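Long-range contacts in FMN-binding domain-containing protein (Clostridium perfringens, PDB 3O6U), which is of unknown function but, judged by its family, probably binds the flavin cofactor FMN: residues Thr8-Lys13 / Lys20-Ile25; Gly30-Ala35 / Ala76-Gln81; Ala35-Phe40 / Asn96-Leu101; Met47-Lys52 / Tyr69-Glu74. One frame throughout, in Å; residues are numbered along the deposited sequence.

Interaction 1 (Thr8-Lys13 / Lys20-Ile25)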
loop_
_atom_site.group_PDB
_atom_site.type_symbol
_atom_site.label_atom_id
_atom_site.label_comp_id
_atom_site.label_asym_id
_atom_site.label_seq_id
_atom_site.Cartn_x
_atom_site.Cartn_y
_atom_site.Cartn_z
ATOM N N THR A 8 8.783 3.396 -5.183
ATOM C CA THR A 8 7.622 4.016 -4.599
ATOM C C THR A 8 6.557 4.240 -5.653
ATOM O O THR A 8 6.830 4.719 -6.758
ATOM C CB THR A 8 7.992 5.396 -3.995
ATOM O OG1 THR A 8 8.769 5.201 -2.808
ATOM C CG2 THR A 8 6.727 6.227 -3.663
ATOM N N VAL A 9 5.337 3.871 -5.310
ATOM C CA VAL A 9 4.226 4.124 -6.193
ATOM C C VAL A 9 3.144 4.811 -5.354
ATOM O O VAL A 9 3.051 4.598 -4.148
ATOM C CB VAL A 9 3.729 2.821 -6.837
ATOM C CG1 VAL A 9 2.926 2.011 -5.863
ATOM C CG2 VAL A 9 2.952 3.135 -8.040
ATOM N N GLU A 10 2.339 5.639 -6.008
ATOM C CA GLU A 10 1.295 6.402 -5.351
ATOM C C GLU A 10 0.086 6.584 -6.252
ATOM O O GLU A 10 0.243 6.678 -7.463
ATOM C CB GLU A 10 1.849 7.773 -5.000
ATOM C CG GLU A 10 0.814 8.739 -4.507
ATOM C CD GLU A 10 1.443 10.011 -3.996
ATOM O OE1 GLU A 10 2.426 9.899 -3.230
ATOM O OE2 GLU A 10 0.959 11.111 -4.350
ATOM N N THR A 11 -1.115 6.623 -5.667
ATOM C CA THR A 11 -2.339 6.847 -6.441
ATOM C C THR A 11 -2.293 8.244 -7.065
ATOM O O THR A 11 -1.907 9.202 -6.409
ATOM C CB THR A 11 -3.608 6.720 -5.569
ATOM O OG1 THR A 11 -3.484 7.537 -4.400
ATOM C CG2 THR A 11 -3.823 5.278 -5.149
ATOM N N ALA A 12 -2.706 8.352 -8.323
ATOM C CA ALA A 12 -2.648 9.618 -9.057
ATOM C C ALA A 12 -3.458 10.744 -8.447
ATOM O O ALA A 12 -3.092 11.918 -8.549
ATOM C CB ALA A 12 -3.072 9.397 -10.494
ATOM N N LYS A 13 -4.566 10.370 -7.815
ATOM C CA LYS A 13 -5.449 11.331 -7.175
ATOM C C LYS A 13 -6.140 10.766 -5.946
ATOM O O LYS A 13 -6.324 9.547 -5.814
ATOM C CB LYS A 13 -6.509 11.804 -8.174
ATOM C CG LYS A 13 -7.187 10.686 -8.935
ATOM C CD LYS A 13 -7.780 11.190 -10.267
ATOM C CE LYS A 13 -6.813 11.050 -11.463
ATOM N NZ LYS A 13 -5.746 12.089 -11.463
ATOM N N LYS A 20 -5.152 9.528 -0.427
ATOM C CA LYS A 20 -4.333 8.911 -1.454
ATOM C C LYS A 20 -3.651 7.719 -0.787
ATOM O O LYS A 20 -3.684 7.566 0.439
ATOM C CB LYS A 20 -3.246 9.846 -1.949
ATOM C CG LYS A 20 -3.737 10.901 -2.891
ATOM C CD LYS A 20 -2.600 11.819 -3.263
ATOM C CE LYS A 20 -3.043 12.843 -4.292
ATOM N NZ LYS A 20 -1.905 13.730 -4.685
ATOM N N ALA A 21 -3.045 6.860 -1.598
ATOM C CA ALA A 21 -2.289 5.747 -1.032
ATOM C C ALA A 21 -0.902 5.601 -1.685
ATOM O O ALA A 21 -0.712 5.760 -2.901
ATOM C CB ALA A 21 -3.081 4.451 -1.080
ATOM N N LYS A 22 0.046 5.266 -0.824
ATOM C CA LYS A 22 1.441 5.160 -1.166
ATOM C C LYS A 22 2.010 3.805 -0.774
ATOM O O LYS A 22 1.748 3.318 0.324
ATOM C CB LYS A 22 2.177 6.252 -0.375
ATOM C CG LYS A 22 3.387 6.815 -1.044
ATOM C CD LYS A 22 4.150 7.707 -0.100
ATOM C CE LYS A 22 5.557 7.933 -0.618
ATOM N NZ LYS A 22 6.045 9.309 -0.332
ATOM N N LEU A 23 2.755 3.191 -1.682
ATOM C CA LEU A 23 3.433 1.952 -1.361
ATOM C C LEU A 23 4.922 2.085 -1.673
ATOM O O LEU A 23 5.300 2.434 -2.799
ATOM C CB LEU A 23 2.870 0.771 -2.157
ATOM C CG LEU A 23 3.637 -0.557 -2.049
ATOM C CD1 LEU A 23 3.747 -1.002 -0.588
ATOM C CD2 LEU A 23 2.925 -1.619 -2.891
ATOM N N SER A 24 5.760 1.850 -0.663
ATOM C CA SER A 24 7.194 1.840 -0.889
ATOM C C SER A 24 7.739 0.459 -0.592
ATOM O O SER A 24 7.250 -0.236 0.303
ATOM C CB SER A 24 7.947 2.830 0.005
ATOM O OG SER A 24 7.947 4.107 -0.584
ATOM N N ILE A 25 8.733 0.056 -1.374
ATOM C CA ILE A 25 9.397 -1.193 -1.097
ATOM C C ILE A 25 10.907 -1.041 -1.231
ATOM O O ILE A 25 11.422 -0.077 -1.815
ATOM C CB ILE A 25 8.923 -2.384 -2.018
ATOM C CG1 ILE A 25 9.159 -2.076 -3.501
ATOM C CG2 ILE A 25 7.460 -2.706 -1.732
ATOM C CD1 ILE A 25 9.089 -3.325 -4.374
#
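Strands 8-11 and 20-25 run antiparallel, their axes 4.8 Å apart at an angle of 170°. The register pairs T8 with S24 and E10 with K22 at non-hydrogen-bonded positions, with V9-L23 as the hydrogen-bonded pair between them. That central pair is closed by V9 N to L23 O and L23 N to V9 O, both 2.9 Å and nearly straight. Two residues on, T11 N still reaches A21 O, but the return bond is made by a side chain: A21 N donates to T11 OG1 at 2.9 Å. The T11 hydroxyl sits between its own backbone N and carbonyl carbon (chi1 51°), which brings it round to face the neighbouring strand. On the face carrying T8, E10, K22 and S24 the contacts are mixed: T8 OG1 and S24 OG share a 2.6 Å hydrogen bond, while T8 CG2 meets K22 CE at 3.7 Å. The extended E10 points OE2 at K20 NZ in a long salt bridge of 3.9 Å. V9 and L23 take the other face, V9 CG1 lying 3.9 Å from L23 CB. This hairpin forms the middle of the sheet, with strand 117-119 beside 5-11, strand 32-41 beside 19-27, and helix 92-111 over the V9-L23 face.

Interaction 2 (Gly30-Ala35 / Ala76-Gln81)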
loop_
_atom_site.group_PDB
_atom_site.type_symbol
_atom_site.label_atom_id
_atom_site.label_comp_id
_atom_site.label_asym_id
_atom_site.label_seq_id
_atom_site.Cartn_x
_atom_site.Cartn_y
_atom_site.Cartn_z
ATOM N N GLY A 30 17.540 -9.148 -4.866
ATOM C CA GLY A 30 16.342 -9.557 -5.582
ATOM C C GLY A 30 15.150 -9.881 -4.707
ATOM O O GLY A 30 14.210 -10.546 -5.146
ATOM N N LYS A 31 15.150 -9.406 -3.473
ATOM C CA LYS A 31 14.034 -9.740 -2.610
ATOM C C LYS A 31 13.352 -8.543 -1.960
ATOM O O LYS A 31 14.035 -7.610 -1.522
ATOM C CB LYS A 31 14.518 -10.728 -1.527
ATOM C CG LYS A 31 14.954 -12.079 -2.097
ATOM C CD LYS A 31 15.297 -13.091 -1.001
ATOM C CE LYS A 31 16.222 -14.198 -1.523
ATOM N NZ LYS A 31 16.904 -14.984 -0.431
ATOM N N ILE A 32 12.009 -8.538 -1.943
ATOM C CA ILE A 32 11.283 -7.453 -1.245
ATOM C C ILE A 32 11.659 -7.665 0.216
ATOM O O ILE A 32 11.359 -8.696 0.825
ATOM C CB ILE A 32 9.755 -7.506 -1.335
ATOM C CG1 ILE A 32 9.274 -7.424 -2.783
ATOM C CG2 ILE A 32 9.210 -6.294 -0.589
ATOM C CD1 ILE A 32 7.789 -7.744 -2.930
ATOM N N THR A 33 12.249 -6.626 0.774
ATOM C CA THR A 33 12.859 -6.674 2.088
ATOM C C THR A 33 12.201 -5.732 3.082
ATOM O O THR A 33 12.197 -5.981 4.279
ATOM C CB THR A 33 14.365 -6.354 1.835
ATOM O OG1 THR A 33 15.205 -7.363 2.412
ATOM C CG2 THR A 33 14.705 -4.980 2.334
ATOM N N GLU A 34 11.665 -4.636 2.563
ATOM C CA GLU A 34 10.918 -3.668 3.359
ATOM C C GLU A 34 9.688 -3.290 2.525
ATOM O O GLU A 34 9.756 -3.205 1.298
ATOM C CB GLU A 34 11.715 -2.389 3.620
ATOM C CG GLU A 34 13.141 -2.569 4.100
ATOM C CD GLU A 34 13.261 -2.747 5.602
ATOM O OE1 GLU A 34 12.417 -2.190 6.347
ATOM O OE2 GLU A 34 14.221 -3.432 6.037
ATOM N N ALA A 35 8.563 -3.076 3.190
ATOM C CA ALA A 35 7.343 -2.673 2.508
ATOM C C ALA A 35 6.595 -1.665 3.393
ATOM O O ALA A 35 6.266 -1.971 4.540
ATOM C CB ALA A 35 6.476 -3.882 2.222
ATOM N N ALA A 76 2.318 -9.378 4.450
ATOM C CA ALA A 76 1.852 -10.375 3.489
ATOM C C ALA A 76 2.588 -10.216 2.172
ATOM O O ALA A 76 2.833 -11.194 1.474
ATOM C CB ALA A 76 0.351 -10.252 3.261
ATOM N N LEU A 77 2.927 -8.982 1.827
ATOM C CA LEU A 77 3.664 -8.708 0.596
ATOM C C LEU A 77 5.063 -9.292 0.727
ATOM O O LEU A 77 5.555 -9.964 -0.176
ATOM C CB LEU A 77 3.756 -7.197 0.363
ATOM C CG LEU A 77 4.509 -6.751 -0.899
ATOM C CD1 LEU A 77 3.894 -7.386 -2.150
ATOM C CD2 LEU A 77 4.482 -5.243 -0.998
ATOM N N ILE A 78 5.701 -9.037 1.861
ATOM C CA ILE A 78 7.041 -9.549 2.094
ATOM C C ILE A 78 7.055 -11.077 2.168
ATOM O O ILE A 78 7.978 -11.709 1.663
ATOM C CB ILE A 78 7.633 -8.911 3.365
ATOM C CG1 ILE A 78 7.755 -7.399 3.116
ATOM C CG2 ILE A 78 8.991 -9.547 3.717
ATOM C CD1 ILE A 78 8.155 -6.589 4.316
ATOM N N GLU A 79 6.012 -11.663 2.752
ATOM C CA GLU A 79 5.880 -13.115 2.862
ATOM C C GLU A 79 5.609 -13.760 1.494
ATOM O O GLU A 79 6.121 -14.830 1.196
ATOM C CB GLU A 79 4.733 -13.474 3.821
ATOM C CG GLU A 79 4.486 -14.983 3.992
ATOM C CD GLU A 79 5.585 -15.689 4.778
ATOM O OE1 GLU A 79 5.549 -15.668 6.031
ATOM O OE2 GLU A 79 6.494 -16.262 4.139
ATOM N N LYS A 80 4.815 -13.109 0.654
ATOM C CA LYS A 80 4.478 -13.673 -0.652
ATOM C C LYS A 80 5.448 -13.327 -1.759
ATOM O O LYS A 80 5.528 -14.028 -2.767
ATOM C CB LYS A 80 3.089 -13.199 -1.093
ATOM C CG LYS A 80 1.934 -13.815 -0.331
ATOM C CD LYS A 80 1.162 -14.785 -1.206
ATOM C CE LYS A 80 0.179 -15.597 -0.380
ATOM N NZ LYS A 80 -0.653 -16.493 -1.223
ATOM N N GLN A 81 6.183 -12.240 -1.570
ATOM C CA GLN A 81 7.102 -11.745 -2.588
ATOM C C GLN A 81 6.384 -11.497 -3.927
ATOM O O GLN A 81 7.020 -11.445 -4.976
ATOM C CB GLN A 81 8.304 -12.682 -2.782
ATOM C CG GLN A 81 9.231 -12.762 -1.556
ATOM C CD GLN A 81 9.941 -11.455 -1.236
ATOM O OE1 GLN A 81 10.585 -10.853 -2.096
ATOM N NE2 GLN A 81 9.838 -11.021 0.014
#
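A side-chain amide, that of Q81, reads the backbone of I32 as a neighbouring strand might: OE1 accepts from I32 N at 2.7 Å, and NE2 donates to I32 O at 2.9 Å. The second bond is almost straight (173°) and lies in the amide plane, so the two together fix the rotation of the amide. Q81 is the first residue beyond helix 76-80 and has positive phi; its side chain bends at chi2 (-65°), which folds the amide back toward the helix end. There NE2 also donates to I78 O at 2.6 Å, tilted somewhat from the amide plane, so one nitrogen ties the last turn to the strand. Next to this polar pair the strand and helix, antiparallel with axes 7.9 Å apart, meet through aliphatic groups. The I32 side chain crosses L77 at about a right angle, its CD1 4.0 Å from L77 CG, while I78 directs CD1 to within 3.8 Å of A35 CB. Between I32 and A35 the strand carries a classic beta bulge, T33 and E34 both facing K26 of strand 19-27. I32 also meets L106 and L77 meets F98, so the end of helix 66-80 rests against both the outer strand 32-41 and helix 92-111.

Interaction 3 (Ala35-Phe40 / Asn96-Leu101)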
loop_
_atom_site.group_PDB
_atom_site.type_symbol
_atom_site.label_atom_id
_atom_site.label_comp_id
_atom_site.label_asym_id
_atom_site.label_seq_id
_atom_site.Cartn_x
_atom_site.Cartn_y
_atom_site.Cartn_z
ATOM N N ALA A 35 8.563 -3.076 3.190
ATOM C CA ALA A 35 7.343 -2.673 2.508
ATOM C C ALA A 35 6.595 -1.665 3.393
ATOM O O ALA A 35 6.266 -1.971 4.540
ATOM C CB ALA A 35 6.476 -3.882 2.222
ATOM N N LYS A 36 6.354 -0.459 2.863
ATOM C CA LYS A 36 5.639 0.597 3.603
ATOM C C LYS A 36 4.398 1.085 2.863
ATOM O O LYS A 36 4.483 1.668 1.783
ATOM C CB LYS A 36 6.572 1.788 3.917
ATOM C CG LYS A 36 5.938 2.858 4.838
ATOM C CD LYS A 36 6.971 3.515 5.778
ATOM C CE LYS A 36 6.935 5.058 5.764
ATOM N NZ LYS A 36 5.658 5.682 6.246
ATOM N N TYR A 37 3.234 0.834 3.443
ATOM C CA TYR A 37 1.996 1.246 2.795
ATOM C C TYR A 37 1.146 2.163 3.666
ATOM O O TYR A 37 0.816 1.825 4.794
ATOM C CB TYR A 37 1.177 0.005 2.385
ATOM C CG TYR A 37 -0.217 0.305 1.879
ATOM C CD1 TYR A 37 -0.429 0.727 0.569
ATOM C CD2 TYR A 37 -1.325 0.165 2.711
ATOM C CE1 TYR A 37 -1.715 1.006 0.098
ATOM C CE2 TYR A 37 -2.612 0.444 2.253
ATOM C CZ TYR A 37 -2.800 0.859 0.945
ATOM O OH TYR A 37 -4.066 1.128 0.480
ATOM N N ASN A 38 0.785 3.315 3.118
ATOM C CA ASN A 38 -0.037 4.268 3.831
ATOM C C ASN A 38 -1.129 4.941 3.028
ATOM O O ASN A 38 -0.885 5.427 1.918
ATOM C CB ASN A 38 0.816 5.416 4.390
ATOM C CG ASN A 38 1.706 4.996 5.521
ATOM O OD1 ASN A 38 1.246 4.773 6.640
ATOM N ND2 ASN A 38 2.991 4.874 5.239
ATOM N N GLU A 39 -2.339 4.924 3.588
ATOM C CA GLU A 39 -3.431 5.729 3.048
ATOM C C GLU A 39 -3.234 7.054 3.835
ATOM O O GLU A 39 -2.818 7.058 4.992
ATOM C CB GLU A 39 -4.775 5.077 3.295
ATOM C CG GLU A 39 -4.875 3.772 2.480
ATOM C CD GLU A 39 -5.991 2.848 2.936
ATOM O OE1 GLU A 39 -6.721 3.208 3.885
ATOM O OE2 GLU A 39 -6.141 1.755 2.342
ATOM N N PHE A 40 -3.507 8.175 3.197
ATOM C CA PHE A 40 -3.199 9.454 3.831
ATOM C C PHE A 40 -3.880 10.606 3.127
ATOM O O PHE A 40 -4.262 10.513 1.966
ATOM C CB PHE A 40 -1.665 9.651 3.830
ATOM C CG PHE A 40 -1.070 9.869 2.456
ATOM C CD1 PHE A 40 -0.845 11.163 1.976
ATOM C CD2 PHE A 40 -0.736 8.788 1.641
ATOM C CE1 PHE A 40 -0.294 11.378 0.701
ATOM C CE2 PHE A 40 -0.190 8.997 0.372
ATOM C CZ PHE A 40 0.028 10.295 -0.097
ATOM N N ASN A 96 -7.563 -4.510 -2.166
ATOM C CA ASN A 96 -7.578 -4.387 -3.624
ATOM C C ASN A 96 -6.761 -3.173 -4.071
ATOM O O ASN A 96 -5.968 -3.272 -5.001
ATOM C CB ASN A 96 -9.016 -4.290 -4.120
ATOM C CG ASN A 96 -9.750 -5.632 -4.067
ATOM O OD1 ASN A 96 -10.979 -5.672 -4.127
ATOM N ND2 ASN A 96 -9.000 -6.728 -3.977
ATOM N N GLN A 97 -6.967 -2.020 -3.439
ATOM C CA GLN A 97 -6.145 -0.865 -3.770
ATOM C C GLN A 97 -4.653 -1.236 -3.588
ATOM O O GLN A 97 -3.847 -1.018 -4.498
ATOM C CB GLN A 97 -6.517 0.316 -2.874
ATOM C CG GLN A 97 -5.573 1.510 -2.983
ATOM C CD GLN A 97 -6.189 2.780 -2.432
ATOM O OE1 GLN A 97 -6.794 3.550 -3.169
ATOM N NE2 GLN A 97 -6.062 2.988 -1.133
ATOM N N PHE A 98 -4.300 -1.810 -2.430
ATOM C CA PHE A 98 -2.921 -2.246 -2.142
ATOM C C PHE A 98 -2.392 -3.175 -3.226
ATOM O O PHE A 98 -1.250 -3.010 -3.679
ATOM C CB PHE A 98 -2.841 -2.985 -0.792
ATOM C CG PHE A 98 -1.436 -3.487 -0.424
ATOM C CD1 PHE A 98 -0.510 -2.651 0.199
ATOM C CD2 PHE A 98 -1.054 -4.806 -0.694
ATOM C CE1 PHE A 98 0.762 -3.121 0.558
ATOM C CE2 PHE A 98 0.208 -5.274 -0.343
ATOM C CZ PHE A 98 1.121 -4.428 0.281
ATOM N N LYS A 99 -3.209 -4.146 -3.637
ATOM C CA LYS A 99 -2.790 -5.097 -4.659
ATOM C C LYS A 99 -2.423 -4.417 -5.969
ATOM O O LYS A 99 -1.405 -4.767 -6.561
ATOM C CB LYS A 99 -3.860 -6.195 -4.866
ATOM C CG LYS A 99 -3.978 -7.127 -3.636
ATOM C CD LYS A 99 -5.088 -8.177 -3.742
ATOM C CE LYS A 99 -4.801 -9.186 -4.843
ATOM N NZ LYS A 99 -5.564 -10.452 -4.673
ATOM N N LYS A 100 -3.199 -3.421 -6.405
ATOM C CA LYS A 100 -2.868 -2.724 -7.662
ATOM C C LYS A 100 -1.513 -1.989 -7.585
ATOM O O LYS A 100 -0.700 -2.074 -8.510
ATOM C CB LYS A 100 -3.990 -1.759 -8.070
ATOM C CG LYS A 100 -5.289 -2.465 -8.522
ATOM C CD LYS A 100 -6.363 -1.461 -8.953
ATOM C CE LYS A 100 -7.686 -2.134 -9.360
ATOM N NZ LYS A 100 -8.705 -2.147 -8.262
ATOM N N LEU A 101 -1.272 -1.289 -6.475
ATOM C CA LEU A 101 -0.004 -0.590 -6.234
ATOM C C LEU A 101 1.159 -1.611 -6.182
ATOM O O LEU A 101 2.232 -1.361 -6.742
ATOM C CB LEU A 101 -0.092 0.225 -4.933
ATOM C CG LEU A 101 -1.058 1.423 -4.963
ATOM C CD1 LEU A 101 -1.116 2.117 -3.612
ATOM C CD2 LEU A 101 -0.613 2.385 -6.025
#
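The ring of Y37 receives the edge of F98 on one face, in a T-shaped pair with centroids 5.0 Å apart and planes at 87°. F98 CD1 is the atom that comes down, 3.3 Å above the Y37 plane and displaced toward the rim, close to CG and CD1 of the tyrosine. At the edge of the Y37 ring, in its plane, lies L101 CD1, 3.9 Å from CE1; Y37 CB in turn sits at the edge of the F98 ring. With CG anti to the backbone N in Y37 (chi1 172°) and in F98 (chi1 179°), each ring extends into the space between strand and helix. Here helix 92-111 packs across one face of the mixed sheet, a helix-on-sheet layer of an alpha+beta fold; the axes of 35-40 and 96-101 come no closer than 10.5 Å, a distance bridged by these rings. The phenol end is held by two bonds. Q97 NE2 donates to Y37 OH at 3.2 Å, nearly straight and close to the amide plane, while Y37 OH donates at 2.9 Å to the anti lone pair of E39 OE2. S94 also bonds to OE2 of that carboxylate, and Y69 is among the partners of OE1.

Interaction 4 (Met47-Lys52 / Tyr69-Glu74)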
loop_
_atom_site.group_PDB
_atom_site.type_symbol
_atom_site.label_atom_id
_atom_site.label_comp_id
_atom_site.label_asym_id
_atom_site.label_seq_id
_atom_site.Cartn_x
_atom_site.Cartn_y
_atom_site.Cartn_z
HETATM N N MSE A 47 -1.615 10.690 8.109
HETATM C CA MSE A 47 -1.714 9.247 7.936
HETATM C C MSE A 47 -3.009 8.698 8.559
HETATM O O MSE A 47 -3.350 8.996 9.702
HETATM C CB MSE A 47 -0.513 8.608 8.605
HETATM C CG MSE A 47 0.804 9.144 8.046
HETATM SE SE MSE A 47 1.068 8.591 6.170
HETATM C CE MSE A 47 1.953 10.161 5.402
ATOM N N LYS A 48 -3.727 7.900 7.792
ATOM C CA LYS A 48 -4.971 7.277 8.235
ATOM C C LYS A 48 -4.769 6.310 9.414
ATOM O O LYS A 48 -5.643 6.167 10.265
ATOM C CB LYS A 48 -5.575 6.507 7.061
ATOM C CG LYS A 48 -7.060 6.292 7.123
ATOM C CD LYS A 48 -7.515 5.370 6.009
ATOM C CE LYS A 48 -8.510 6.036 5.075
ATOM N NZ LYS A 48 -8.685 5.229 3.812
ATOM N N ARG A 49 -3.612 5.659 9.489
ATOM C CA ARG A 49 -3.424 4.691 10.562
ATOM C C ARG A 49 -3.118 5.335 11.899
ATOM O O ARG A 49 -3.077 4.660 12.929
ATOM C CB ARG A 49 -2.382 3.636 10.149
ATOM C CG ARG A 49 -0.936 3.864 10.532
ATOM C CD ARG A 49 -0.115 3.290 9.390
ATOM N NE ARG A 49 0.996 2.460 9.806
ATOM C CZ ARG A 49 1.647 1.627 8.998
ATOM N NH1 ARG A 49 1.299 1.506 7.717
ATOM N NH2 ARG A 49 2.642 0.901 9.484
ATOM N N GLU A 50 -2.934 6.656 11.862
ATOM C CA GLU A 50 -2.700 7.442 13.064
ATOM C C GLU A 50 -4.002 8.113 13.509
ATOM O O GLU A 50 -4.044 8.730 14.567
ATOM C CB GLU A 50 -1.646 8.516 12.814
ATOM C CG GLU A 50 -0.230 7.968 12.645
ATOM C CD GLU A 50 0.784 9.078 12.387
ATOM O OE1 GLU A 50 0.450 10.261 12.608
ATOM O OE2 GLU A 50 1.921 8.777 11.971
ATOM N N ASP A 51 -5.065 7.990 12.715
ATOM C CA ASP A 51 -6.337 8.620 13.072
ATOM C C ASP A 51 -7.235 7.735 13.942
ATOM O O ASP A 51 -7.898 6.825 13.454
ATOM C CB ASP A 51 -7.095 9.056 11.808
ATOM C CG ASP A 51 -8.420 9.739 12.121
ATOM O OD1 ASP A 51 -8.998 9.497 13.198
ATOM O OD2 ASP A 51 -8.913 10.506 11.276
ATOM N N LYS A 52 -7.250 8.031 15.235
ATOM C CA LYS A 52 -8.040 7.308 16.229
ATOM C C LYS A 52 -9.524 7.158 15.903
ATOM O O LYS A 52 -10.045 6.040 15.890
ATOM C CB LYS A 52 -7.914 8.002 17.581
ATOM C CG LYS A 52 -8.228 7.143 18.781
ATOM C CD LYS A 52 -7.935 7.930 20.045
ATOM C CE LYS A 52 -8.173 7.092 21.269
ATOM N NZ LYS A 52 -9.384 6.265 21.091
ATOM N N TYR A 69 -4.893 -3.150 9.295
ATOM C CA TYR A 69 -4.694 -3.705 7.960
ATOM C C TYR A 69 -3.465 -3.277 7.199
ATOM O O TYR A 69 -2.910 -4.099 6.461
ATOM C CB TYR A 69 -5.969 -3.596 7.055
ATOM C CG TYR A 69 -6.454 -2.222 6.634
ATOM C CD1 TYR A 69 -5.698 -1.400 5.799
ATOM C CD2 TYR A 69 -7.707 -1.763 7.036
ATOM C CE1 TYR A 69 -6.185 -0.153 5.394
ATOM C CE2 TYR A 69 -8.183 -0.542 6.641
ATOM C CZ TYR A 69 -7.429 0.257 5.828
ATOM O OH TYR A 69 -7.926 1.492 5.500
ATOM N N GLU A 70 -2.980 -2.051 7.415
ATOM C CA GLU A 70 -1.826 -1.602 6.640
ATOM C C GLU A 70 -0.577 -2.356 6.985
ATOM O O GLU A 70 0.170 -2.746 6.098
ATOM C CB GLU A 70 -1.615 -0.079 6.751
ATOM C CG GLU A 70 -2.761 0.725 6.142
ATOM C CD GLU A 70 -2.530 2.212 6.226
ATOM O OE1 GLU A 70 -1.671 2.622 7.045
ATOM O OE2 GLU A 70 -3.203 2.965 5.492
ATOM N N PRO A 71 -0.325 -2.579 8.285
ATOM C CA PRO A 71 0.896 -3.330 8.579
ATOM C C PRO A 71 0.721 -4.788 8.140
ATOM O O PRO A 71 1.697 -5.445 7.791
ATOM C CB PRO A 71 1.062 -3.176 10.087
ATOM C CG PRO A 71 0.200 -1.982 10.451
ATOM C CD PRO A 71 -0.953 -2.053 9.505
ATOM N N GLN A 72 -0.507 -5.304 8.145
ATOM C CA GLN A 72 -0.716 -6.675 7.674
ATOM C C GLN A 72 -0.404 -6.808 6.188
ATOM O O GLN A 72 0.305 -7.738 5.781
ATOM C CB GLN A 72 -2.145 -7.148 7.954
ATOM C CG GLN A 72 -2.328 -7.456 9.433
ATOM C CD GLN A 72 -3.725 -7.894 9.803
ATOM O OE1 GLN A 72 -4.419 -8.544 9.019
ATOM N NE2 GLN A 72 -4.141 -7.561 11.026
ATOM N N LEU A 73 -0.906 -5.865 5.388
ATOM C CA LEU A 73 -0.686 -5.887 3.948
ATOM C C LEU A 73 0.805 -5.832 3.642
ATOM O O LEU A 73 1.304 -6.539 2.748
ATOM C CB LEU A 73 -1.436 -4.717 3.301
ATOM C CG LEU A 73 -2.957 -4.838 3.452
ATOM C CD1 LEU A 73 -3.626 -3.526 3.156
ATOM C CD2 LEU A 73 -3.474 -5.918 2.524
ATOM N N GLU A 74 1.513 -5.001 4.394
ATOM C CA GLU A 74 2.947 -4.864 4.230
ATOM C C GLU A 74 3.640 -6.208 4.425
ATOM O O GLU A 74 4.476 -6.610 3.604
ATOM C CB GLU A 74 3.515 -3.866 5.255
ATOM C CG GLU A 74 3.083 -2.411 5.053
ATOM C CD GLU A 74 3.630 -1.493 6.141
ATOM O OE1 GLU A 74 4.320 -1.999 7.047
ATOM O OE2 GLU A 74 3.373 -0.272 6.098
HETATM O O HOH W 1 -2.005 5.200 6.792
#
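OE2 of E74 accepts from two donors, R49 NH1 across the contact and Y37 N of strand 32-41. The bond from R49 NH1 to E74 OE2 is 3.2 Å long and nearly straight, with an angle at hydrogen of 164°; the oxygen lies close to the guanidinium plane, whereas the nitrogen meets the carboxylate from above its plane. The two flat groups are turned 39° apart, and the pairing is through one nitrogen. A second salt bridge, from the same NH1 to E70 OE1, is less secure because the position of that oxygen is uncertain in the model. R49 reaches the helix with a chain bent at chi2 (-146°) and at chi3. P71 CG lies over one face of the guanidinium, offset toward the rim and 3.9 Å from NH2, so an apolar ring backs the charged group while the acids approach at its edge. Next to R49, K48 CD passes Y69 OH at 3.9 Å; the polar ends of both residues are directed to E39, K48 NZ by a salt bridge and Y69 OH by a hydrogen bond. E70, too, has a partner on strand 32-41, its OE2 accepting from E39 N. The two acids thus lie near one arginine, whose charge, together with these backbone N-H donors, would probably favour their ionised forms and joins loop, helix and strand edge in one polar network.

Interaction 3 lies at the centre of the chain and is buried; interaction 1, about 7 Å away between centres, is partly buried, while interactions 2 and 4 lie farther out, about 18 Å apart between centres. Interactions 2 and 3 share A35 and strand 32-41, which bonds to the hairpin of interaction 1 through S24 O and K36 N. Helix 66-80 serves interactions 2 and 4 at successive places, and L77 packs on F98 to connect interactions 2 and 3. The chemistry changes accordingly: backbone pairing in the sheet, aromatic packing in the core, an amide at the helix end, and charges in interaction 4.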